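Local coordinates for protein glutathione S-transferase (Rhodospirillum rubrum F11, PDB 4O7H) that probably catalyses the conjugation of glutathione to electrophilic substrates, as a dimeric bacterial glutathione S-transferase, at residues R17-E22 with P78-G83; T139-I144 with G177-E182. All coordinates share one frame; numbering follows the deposited sequence.

Interaction 1 of 2, residues R17-E22 with P78-G83; sequences RVALAE and PSLLGG
The last turns of helix 11-22 face an irregular length of chain, with Ala19 CA 7.9 Å from Leu80 CA and Glu22 CA 7.5 Å from Pro78 CA. In glutathione S-transferase terms, the first helix of the thioredoxin-like domain here meets the linker that leads into the all-helical domain. Leu80 supplies the main apolar contact. Leu80 CD1 lies 4.0 Å from Ala19 CB and equally close to the CA of that residue, so the methyl rests against the helix surface itself. The small side chain of Ala19 suits such a close approach. One helical turn on, Glu22 CB flanks the same methyl, 4.2 Å from Leu80 CD1. The extended second torsion of Leu80 (chi2 173°) holds CD1 anti to CA and reaches it away from the linker backbone to the helix. Tyr161, at the start of helix 161-175, touches both Ala19 and Leu80 and bonds to Leu80 backbone to backbone, adding a residue of the helical domain to the contact. Glu22 has a double character: its aliphatic root lies against Leu80, whereas its carboxylate turns to Ser199 OG and Arg197, partners that satisfy a buried charge. Pro78, preceded by a cis peptide bond, brings its compact ring to the helix end. No hydrogen bond crosses between the two segments; the closest approach is carbon to oxygen, Pro78 CG lying 3.2 Å from Glu22 O, a carbonyl that also accepts a hydrogen bond from Arg24 NH2.

Interaction 2 of 2, residues T139-I144 with G177-E182; sequences THLRYI and GDVPWE
A backbone hydrogen bond from Ile144 N to His140 O, 3.0 Å long, closes the helical turn that holds Leu141 out toward Val179, Pro180 and Trp181. The setting is the all-helical C-terminal domain of the glutathione S-transferase fold, where helix 127-150 packs on the connection between helices 161-175 and 185-195. Leu141 makes every contact from its side, and its forked end suits the task because the two methyls serve different partners. Leu141 CD1 reaches the prolyl ring, 3.8 Å from Pro180 CD, and also meets Val179 CG1 at 3.9 Å. Leu141 CD2 approaches the indole obliquely, 4.2 Å from Trp181 CZ3, with the two side chains crossing at about a right angle. Ala187 and His184 add to the surroundings of Leu141. Pro180 is the centre of an inverse gamma turn, fitting for a residue whose ring restricts phi; the turn's bond, Trp181 N to Val179 O, is weak. This tight bend folds Val179 back against the indole. Trp181 offers both a broad apolar surface and a polar N-H: its ring stacks with Tyr191, and its NE1 hydrogen-bonds to Asp174 OD1. With chi1 at -170°, Val179 CG1 stands anti to the backbone N and lies over the centre of the Trp181 ring, 3.3 Å above its plane.

How the interactions relate
The two contacts come in series along the chain, with 17-22/78-83 closed before 139-144/177-182 begins. Their centres are 24 Å apart and their nearest atoms about 14 Å, so they do not touch. Interaction 1 lies where the thioredoxin-like domain, its linker and the helical domain come together; interaction 2 lies within the helical domain. Helix 161-175 borders both: Ile164 and Cys168 pack on Val18 in the first, while Leu170 and Ile173 meet Ile144 and Val179 in the second. One helix thus spans from the interdomain boundary to the inter-helix loop. Near interaction 2, Tyr143 also packs on Pro46 of the second subunit, placing helix 127-150 at the dimer interface.

Interaction 1 of 2, residues R17-E22 with P78-G83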
# COMPACT_ATOMS: atom_id res chain seq x y z
N ARG A 17 14.71 0.44 7.80
CA ARG A 17 15.98 0.26 8.42
C ARG A 17 17.02 -0.21 7.38
O ARG A 17 18.15 0.28 7.35
CB ARG A 17 15.96 -0.77 9.56
CG ARG A 17 15.14 -0.34 10.76
CD ARG A 17 15.33 -1.33 11.87
NE ARG A 17 16.62 -1.10 12.53
CZ ARG A 17 17.03 -1.83 13.58
NH1 ARG A 17 16.29 -2.83 14.02
NH2 ARG A 17 18.16 -1.52 14.21
N VAL A 18 16.66 -1.21 6.60
CA VAL A 18 17.55 -1.70 5.53
C VAL A 18 17.86 -0.59 4.53
O VAL A 18 19.04 -0.40 4.12
CB VAL A 18 17.01 -2.97 4.88
CG1 VAL A 18 17.90 -3.38 3.68
CG2 VAL A 18 16.85 -4.10 5.90
N ALA A 19 16.84 0.17 4.14
CA ALA A 19 17.03 1.27 3.17
C ALA A 19 17.98 2.36 3.70
O ALA A 19 18.86 2.83 3.00
CB ALA A 19 15.67 1.87 2.82
N LEU A 20 17.81 2.77 4.96
CA LEU A 20 18.64 3.77 5.55
C LEU A 20 20.12 3.31 5.50
O LEU A 20 21.02 4.09 5.14
CB LEU A 20 18.19 3.98 7.00
CG LEU A 20 16.92 4.83 7.15
CD1 LEU A 20 16.40 4.67 8.57
CD2 LEU A 20 17.15 6.29 6.80
N ALA A 21 20.35 2.05 5.85
CA ALA A 21 21.71 1.48 5.85
C ALA A 21 22.28 1.39 4.41
O ALA A 21 23.45 1.68 4.18
CB ALA A 21 21.74 0.13 6.53
N GLU A 22 21.46 0.97 3.45
CA GLU A 22 21.89 0.91 2.05
C GLU A 22 22.28 2.29 1.56
O GLU A 22 23.26 2.42 0.80
CB GLU A 22 20.77 0.36 1.18
CG GLU A 22 20.58 -1.15 1.29
CD GLU A 22 21.71 -1.97 0.74
OE1 GLU A 22 22.29 -1.55 -0.30
OE2 GLU A 22 22.03 -3.04 1.32
N PRO A 78 23.05 5.96 -3.02
CA PRO A 78 22.81 5.00 -4.12
C PRO A 78 21.30 4.85 -4.34
O PRO A 78 20.54 4.91 -3.38
CB PRO A 78 23.36 3.70 -3.59
CG PRO A 78 23.25 3.84 -2.12
CD PRO A 78 23.51 5.26 -1.82
N SER A 79 20.88 4.69 -5.57
CA SER A 79 19.40 4.65 -5.87
C SER A 79 18.84 3.29 -5.49
O SER A 79 19.45 2.26 -5.77
CB SER A 79 19.16 4.87 -7.36
OG SER A 79 17.77 4.79 -7.67
N LEU A 80 17.63 3.25 -4.92
CA LEU A 80 16.95 2.02 -4.66
C LEU A 80 15.70 1.88 -5.56
O LEU A 80 14.93 0.96 -5.41
CB LEU A 80 16.60 1.94 -3.19
CG LEU A 80 17.82 1.79 -2.27
CD1 LEU A 80 17.39 1.90 -0.81
CD2 LEU A 80 18.56 0.50 -2.49
N LEU A 81 15.53 2.83 -6.48
CA LEU A 81 14.46 2.71 -7.50
C LEU A 81 14.96 2.48 -8.91
O LEU A 81 14.27 1.88 -9.71
CB LEU A 81 13.63 3.96 -7.50
CG LEU A 81 12.57 4.10 -6.40
CD1 LEU A 81 12.04 5.55 -6.40
CD2 LEU A 81 11.46 3.09 -6.51
N GLY A 82 16.15 2.97 -9.21
CA GLY A 82 16.64 2.87 -10.58
C GLY A 82 16.28 4.08 -11.40
O GLY A 82 15.69 5.05 -10.92
N GLY A 83 16.66 4.04 -12.68
CA GLY A 83 16.75 5.28 -13.45
C GLY A 83 15.60 5.44 -14.41
O GLY A 83 14.80 6.36 -14.27

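Interaction 2 of 2, residues T139-I144 with G177-E182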
# COMPACT_ATOMS: atom_id res chain seq x y z
N THR A 139 3.76 -20.21 -3.23
CA THR A 139 3.47 -19.54 -4.50
C THR A 139 4.38 -18.34 -4.68
O THR A 139 4.90 -18.09 -5.77
CB THR A 139 2.01 -19.07 -4.53
OG1 THR A 139 1.15 -20.14 -4.11
CG2 THR A 139 1.63 -18.60 -5.89
N HIS A 140 4.57 -17.62 -3.58
CA HIS A 140 5.49 -16.47 -3.61
C HIS A 140 6.95 -16.82 -3.82
O HIS A 140 7.66 -16.10 -4.54
CB HIS A 140 5.32 -15.63 -2.37
CG HIS A 140 3.99 -14.97 -2.33
ND1 HIS A 140 3.75 -13.77 -2.96
CD2 HIS A 140 2.81 -15.37 -1.80
CE1 HIS A 140 2.47 -13.46 -2.84
NE2 HIS A 140 1.87 -14.43 -2.16
N LEU A 141 7.40 -17.88 -3.14
CA LEU A 141 8.74 -18.35 -3.37
C LEU A 141 8.97 -18.85 -4.78
O LEU A 141 10.04 -18.63 -5.31
CB LEU A 141 9.14 -19.42 -2.37
CG LEU A 141 9.34 -18.86 -0.96
CD1 LEU A 141 9.25 -19.99 0.06
CD2 LEU A 141 10.64 -18.07 -0.80
N ARG A 142 7.97 -19.49 -5.39
CA ARG A 142 8.10 -19.92 -6.78
C ARG A 142 8.26 -18.71 -7.71
O ARG A 142 9.05 -18.74 -8.69
CB ARG A 142 6.89 -20.78 -7.24
CG ARG A 142 6.82 -22.16 -6.63
CD ARG A 142 5.93 -23.12 -7.46
NE ARG A 142 4.55 -22.66 -7.51
CZ ARG A 142 3.66 -22.90 -6.56
NH1 ARG A 142 4.00 -23.59 -5.47
NH2 ARG A 142 2.42 -22.43 -6.69
N TYR A 143 7.53 -17.64 -7.41
CA TYR A 143 7.63 -16.43 -8.21
C TYR A 143 8.98 -15.75 -8.08
O TYR A 143 9.57 -15.31 -9.04
CB TYR A 143 6.49 -15.46 -7.83
CG TYR A 143 6.35 -14.28 -8.71
CD1 TYR A 143 6.45 -14.40 -10.09
CD2 TYR A 143 6.15 -13.02 -8.18
CE1 TYR A 143 6.32 -13.29 -10.92
CE2 TYR A 143 6.00 -11.91 -8.98
CZ TYR A 143 6.08 -12.05 -10.35
OH TYR A 143 6.01 -10.98 -11.18
N ILE A 144 9.47 -15.65 -6.85
CA ILE A 144 10.81 -15.13 -6.63
C ILE A 144 11.84 -15.93 -7.40
O ILE A 144 12.71 -15.38 -8.07
CB ILE A 144 11.12 -15.11 -5.12
CG1 ILE A 144 10.26 -14.06 -4.41
CG2 ILE A 144 12.60 -14.90 -4.89
CD1 ILE A 144 10.37 -14.09 -2.91
N GLY A 177 9.93 -19.29 11.74
CA GLY A 177 10.33 -20.65 11.35
C GLY A 177 9.48 -21.28 10.27
O GLY A 177 9.51 -22.50 10.08
N ASP A 178 8.77 -20.49 9.47
CA ASP A 178 7.81 -21.01 8.53
C ASP A 178 8.17 -20.91 7.04
O ASP A 178 7.28 -21.08 6.19
CB ASP A 178 6.45 -20.32 8.80
CG ASP A 178 5.78 -20.83 10.07
OD1 ASP A 178 5.82 -22.07 10.27
OD2 ASP A 178 5.29 -20.01 10.88
N VAL A 179 9.44 -20.63 6.70
CA VAL A 179 9.82 -20.60 5.30
C VAL A 179 10.34 -21.96 4.84
O VAL A 179 11.34 -22.43 5.38
CB VAL A 179 10.87 -19.54 4.98
CG1 VAL A 179 11.00 -19.41 3.51
CG2 VAL A 179 10.48 -18.18 5.57
N PRO A 180 9.72 -22.54 3.79
CA PRO A 180 10.17 -23.84 3.23
C PRO A 180 11.30 -23.65 2.23
O PRO A 180 11.16 -23.87 1.01
CB PRO A 180 8.88 -24.37 2.59
CG PRO A 180 8.20 -23.14 2.10
CD PRO A 180 8.47 -22.09 3.15
N TRP A 181 12.43 -23.18 2.74
CA TRP A 181 13.53 -22.77 1.91
C TRP A 181 13.99 -23.86 0.94
O TRP A 181 14.30 -23.59 -0.22
CB TRP A 181 14.74 -22.34 2.74
CG TRP A 181 14.57 -21.08 3.53
CD1 TRP A 181 14.60 -20.96 4.86
CD2 TRP A 181 14.37 -19.75 3.01
NE1 TRP A 181 14.43 -19.64 5.23
CE2 TRP A 181 14.31 -18.88 4.11
CE3 TRP A 181 14.26 -19.23 1.73
CZ2 TRP A 181 14.09 -17.51 3.97
CZ3 TRP A 181 14.08 -17.85 1.58
CH2 TRP A 181 14.00 -17.02 2.71
N GLU A 182 14.07 -25.09 1.42
CA GLU A 182 14.69 -26.10 0.56
C GLU A 182 13.76 -26.56 -0.56
O GLU A 182 14.18 -27.22 -1.51
CB GLU A 182 15.18 -27.27 1.41
CG GLU A 182 16.31 -26.85 2.36
CD GLU A 182 17.66 -26.62 1.69
OE1 GLU A 182 17.79 -26.57 0.44
OE2 GLU A 182 18.66 -26.50 2.43